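Local coordinates for beta-galactosidase (Trichoderma reesei, PDB 3OG2), which probably hydrolyses terminal non-reducing beta-D-galactose residues in beta-D-galactosides, as a glycoside hydrolase of family 35, at residues I436-G441 with L464-A469; S873-G878 with A885-K890. All coordinates share one frame; numbering follows the deposited sequence.

Interaction 1: I436-G441 with L464-A469; sequences IPQLGG and LLYSTA
One face of the Y466 ring carries the side chain of I436, while Q438 comes in obliquely at the hydroxyl end. The delta methyl of I436 makes the CH-pi contact: CD1 lies 3.9 Å from the centroid of the Y466 ring, 18° off its normal and displaced toward the CG side, its nearest ring atom. Farther along the ring, CG2 of I436 meets CE1 of Y466 at 3.7 Å. The two side chains run past each other in opposite directions, isoleucine toward the root of the tyrosine and tyrosine toward the loop. CG1 of I436 lies anti to the carbonyl carbon (chi1 -65°), which leaves CG2 turned to the methyl of T468; I436 CG2 and T468 CG2 stand 3.5 Å apart, a tight pair of methyls. At the far end Q438 crosses the tyrosine at about a right angle and brings its CG to 3.4 Å from Y466 OH, a contact of carbon with oxygen; its amide turns back to T435 O. Strand 492-497 supplies partners for Y466, T468 and two loop N-H groups: E494 OE2 bonds to Y466 OH and Q438 N, E494 OE1 takes L439 N, and T468 OG1 bonds to H493 and to E494 N. The loop 436-441, with a cis peptide before P437 and a type I turn from P437 to G440, thus meets 464-469 by van der Waals contact, mostly methyl on ring and methyl on methyl. Within domain 2 no hydrogen bond links the segments directly; the shared carboxylate of E494 joins them, and it probably fixes the direction of the phenol.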
# COMPACT_ATOMS: atom_id res chain seq x y z
N ILE A 436 21.54 -34.02 -11.97
CA ILE A 436 21.49 -32.99 -13.00
C ILE A 436 22.45 -31.89 -12.59
O ILE A 436 22.42 -31.51 -11.39
CB ILE A 436 20.04 -32.46 -13.05
CG1 ILE A 436 19.05 -33.55 -13.51
CG2 ILE A 436 19.95 -31.21 -13.92
CD1 ILE A 436 17.70 -33.31 -12.86
N PRO A 437 23.24 -31.32 -13.48
CA PRO A 437 23.28 -31.55 -14.94
C PRO A 437 23.72 -32.92 -15.46
O PRO A 437 24.74 -33.48 -15.10
CB PRO A 437 24.31 -30.51 -15.43
CG PRO A 437 24.11 -29.44 -14.38
CD PRO A 437 24.09 -30.17 -13.07
N GLN A 438 22.93 -33.47 -16.38
CA GLN A 438 23.28 -34.74 -17.01
C GLN A 438 24.39 -34.58 -18.00
O GLN A 438 24.96 -35.62 -18.40
CB GLN A 438 22.03 -35.30 -17.71
CG GLN A 438 20.98 -35.83 -16.73
CD GLN A 438 21.31 -37.31 -16.56
OE1 GLN A 438 21.20 -38.06 -17.54
NE2 GLN A 438 21.71 -37.69 -15.34
N LEU A 439 24.67 -33.38 -18.50
CA LEU A 439 25.73 -33.20 -19.48
C LEU A 439 26.93 -32.57 -18.83
O LEU A 439 27.79 -32.05 -19.56
CB LEU A 439 25.22 -32.36 -20.69
CG LEU A 439 24.16 -33.10 -21.53
CD1 LEU A 439 23.62 -32.12 -22.55
CD2 LEU A 439 24.80 -34.32 -22.14
N GLY A 440 27.10 -32.65 -17.53
CA GLY A 440 28.30 -32.14 -16.90
C GLY A 440 28.18 -30.72 -16.37
O GLY A 440 27.32 -29.94 -16.83
N GLY A 441 29.00 -30.35 -15.37
CA GLY A 441 29.00 -29.01 -14.86
C GLY A 441 28.15 -28.90 -13.61
O GLY A 441 27.43 -29.81 -13.22
N LEU A 464 8.57 -30.97 -20.01
CA LEU A 464 9.95 -30.86 -19.53
C LEU A 464 10.20 -32.00 -18.57
O LEU A 464 9.61 -32.00 -17.49
CB LEU A 464 10.25 -29.59 -18.72
CG LEU A 464 10.09 -28.31 -19.52
CD1 LEU A 464 10.22 -27.07 -18.64
CD2 LEU A 464 11.16 -28.24 -20.59
N LEU A 465 11.06 -32.93 -18.94
CA LEU A 465 11.43 -33.98 -17.99
C LEU A 465 12.05 -33.34 -16.77
O LEU A 465 11.74 -33.75 -15.64
CB LEU A 465 12.38 -34.92 -18.72
CG LEU A 465 12.86 -36.07 -17.82
CD1 LEU A 465 11.69 -37.00 -17.56
CD2 LEU A 465 14.03 -36.80 -18.47
N TYR A 466 12.88 -32.30 -16.98
CA TYR A 466 13.31 -31.47 -15.84
C TYR A 466 13.75 -30.12 -16.39
O TYR A 466 14.09 -30.02 -17.58
CB TYR A 466 14.43 -32.11 -15.02
CG TYR A 466 15.67 -32.44 -15.84
CD1 TYR A 466 16.66 -31.51 -16.09
CD2 TYR A 466 15.83 -33.73 -16.38
CE1 TYR A 466 17.82 -31.80 -16.84
CE2 TYR A 466 16.97 -34.02 -17.13
CZ TYR A 466 17.94 -33.07 -17.35
OH TYR A 466 19.02 -33.45 -18.13
N SER A 467 13.81 -29.16 -15.50
CA SER A 467 14.54 -27.93 -15.81
C SER A 467 15.14 -27.35 -14.55
O SER A 467 14.42 -27.28 -13.52
CB SER A 467 13.59 -26.90 -16.43
OG SER A 467 14.32 -25.69 -16.69
N THR A 468 16.40 -26.94 -14.62
CA THR A 468 16.99 -26.21 -13.52
C THR A 468 16.72 -24.72 -13.71
O THR A 468 16.54 -23.97 -12.73
CB THR A 468 18.50 -26.43 -13.41
OG1 THR A 468 19.16 -25.89 -14.57
CG2 THR A 468 18.85 -27.93 -13.40
N ALA A 469 16.64 -24.26 -14.96
CA ALA A 469 16.28 -22.85 -15.16
C ALA A 469 14.84 -22.60 -14.79
O ALA A 469 14.00 -23.51 -14.93
CB ALA A 469 16.50 -22.55 -16.65

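Interaction 2: S873-G878 with A885-K890; sequences SSPLDG and AFYAAK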
# COMPACT_ATOMS: atom_id res chain seq x y z
N SER A 873 5.25 38.20 1.98
CA SER A 873 4.15 37.28 2.22
C SER A 873 4.51 35.89 1.74
O SER A 873 3.64 35.12 1.43
CB SER A 873 2.88 37.78 1.53
OG SER A 873 3.20 38.04 0.16
N SER A 874 5.78 35.55 1.64
CA SER A 874 6.19 34.22 1.20
C SER A 874 6.60 33.30 2.33
O SER A 874 7.25 33.76 3.30
CB SER A 874 7.45 34.44 0.31
OG SER A 874 7.92 33.12 0.03
N PRO A 875 6.31 32.02 2.23
CA PRO A 875 6.75 31.07 3.28
C PRO A 875 8.27 30.97 3.32
O PRO A 875 8.83 30.57 4.36
CB PRO A 875 6.14 29.74 2.85
CG PRO A 875 5.95 29.90 1.35
CD PRO A 875 5.56 31.36 1.16
N LEU A 876 8.96 31.35 2.24
CA LEU A 876 10.42 31.34 2.25
C LEU A 876 10.99 32.41 3.17
O LEU A 876 12.17 32.28 3.59
CB LEU A 876 10.98 31.58 0.85
CG LEU A 876 10.88 30.41 -0.15
CD1 LEU A 876 11.55 29.15 0.36
CD2 LEU A 876 9.47 30.08 -0.56
N ASP A 877 10.21 33.43 3.47
CA ASP A 877 10.65 34.46 4.42
C ASP A 877 10.10 34.19 5.82
O ASP A 877 10.70 34.54 6.82
CB ASP A 877 10.28 35.87 3.95
CG ASP A 877 11.07 36.23 2.70
OD1 ASP A 877 12.30 36.02 2.68
OD2 ASP A 877 10.44 36.71 1.75
N GLY A 878 8.92 33.59 5.91
CA GLY A 878 8.36 33.15 7.17
C GLY A 878 8.05 34.30 8.13
O GLY A 878 7.67 35.37 7.76
N ALA A 885 1.25 30.99 10.52
CA ALA A 885 0.80 31.74 9.35
C ALA A 885 0.38 30.78 8.26
O ALA A 885 0.87 29.67 8.22
CB ALA A 885 1.94 32.56 8.77
N PHE A 886 -0.52 31.19 7.39
CA PHE A 886 -0.87 30.35 6.27
C PHE A 886 -0.58 31.12 4.98
O PHE A 886 -0.90 32.30 4.89
CB PHE A 886 -2.36 29.96 6.37
CG PHE A 886 -2.81 29.17 5.15
CD1 PHE A 886 -2.30 27.91 4.88
CD2 PHE A 886 -3.75 29.70 4.28
CE1 PHE A 886 -2.71 27.19 3.77
CE2 PHE A 886 -4.15 28.99 3.14
CZ PHE A 886 -3.64 27.71 2.88
N TYR A 887 -0.00 30.41 4.04
CA TYR A 887 0.43 30.95 2.76
C TYR A 887 -0.30 30.26 1.63
O TYR A 887 -0.38 29.03 1.60
CB TYR A 887 1.92 30.75 2.59
CG TYR A 887 2.76 31.44 3.66
CD1 TYR A 887 3.15 30.79 4.83
CD2 TYR A 887 3.14 32.76 3.46
CE1 TYR A 887 3.90 31.46 5.76
CE2 TYR A 887 3.90 33.43 4.40
CZ TYR A 887 4.30 32.78 5.56
OH TYR A 887 5.05 33.40 6.52
N ALA A 888 -0.79 31.03 0.66
CA ALA A 888 -1.48 30.45 -0.48
C ALA A 888 -0.94 31.05 -1.78
O ALA A 888 -0.61 32.23 -1.83
CB ALA A 888 -2.99 30.69 -0.44
N ALA A 889 -0.92 30.22 -2.83
CA ALA A 889 -0.47 30.75 -4.14
C ALA A 889 -1.14 29.97 -5.24
O ALA A 889 -1.42 28.77 -5.07
CB ALA A 889 1.04 30.69 -4.28
N LYS A 890 -1.38 30.60 -6.37
CA LYS A 890 -1.84 29.93 -7.54
C LYS A 890 -0.64 29.32 -8.28
O LYS A 890 0.38 29.96 -8.48
CB LYS A 890 -2.55 30.95 -8.47
CG LYS A 890 -3.18 30.27 -9.67
CD LYS A 890 -3.81 31.33 -10.59
CE LYS A 890 -5.27 31.57 -10.30
NZ LYS A 890 -5.78 32.75 -11.08
O HOH W 1 6.08 35.83 5.63
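The chain at 873-878 bends over strand 885-890, P875 CA lying 6.3 Å from Y887 CA, and its backbone lies against one face, one edge and the hydroxyl end of this one tyrosine. P875 sits on the face of the Y887 ring: its CA is above the centre, and its CB stands 4.0 Å from the ring centroid, 19° off the normal, a CH-pi contact. The pyrrolidine straddles the root of the ring, CB over the CD1 side and CD reaching CD2 of Y887 at 3.6 Å. A chi1 of -61° swings the Y887 ring beside its own backbone N and out to the loop, where it slides past the proline in the opposite direction. At the ring edge, near its plane, the carbonyl oxygen of S873 approaches CD2 of Y887 to 3.2 Å, and CE2 is also close to it. The hydroxyl end reaches G878, whose CA is 3.4 Å from Y887 OH, at a position whose positive phi favours glycine. Water 1, in the ring plane, lies 2.8 Å from Y887 OH and 2.7 Å from G878 O, to which it probably donates, so the phenol is tied to the loop through solvent. The loop holds its own shape: S874 OG accepts from L876 N in an ST turn, and S874 O receives both D877 N and G878 N. Strand 663-666 lies beside the strand, with K664 touching Y887, while S873 OG bonds to W662 O and to G865 N. In this all-beta domain the loop leading to strand 883-894 is thus folded back on the strand it precedes. No direct hydrogen bond spans the segments, and S873 O, buried with no hydrogen-bond partner, has the C-H edge of Y887 beside it, which may weakly offset its charge.

Overall arrangement
From the N terminus the chain first builds the TIM-barrel domain, which carries the galactose site, and both contacts lie away from that site. Interaction 1 then closes a loop of 22 intervening residues, rich in strand, within domain 2, bringing the turn between strands 434-436 and 443-445 to the end of strand 462-467. Much later, interaction 2 closes a short loop of six intervening residues in the later of the two galactose-binding-like all-beta regions, bringing the approach to strand 883-894 onto that strand. The two are in series, neither nested nor crossed. Their centres lie about 67 Å apart on opposite sides of the chain's centre, so each ties together parts of its own beta domain.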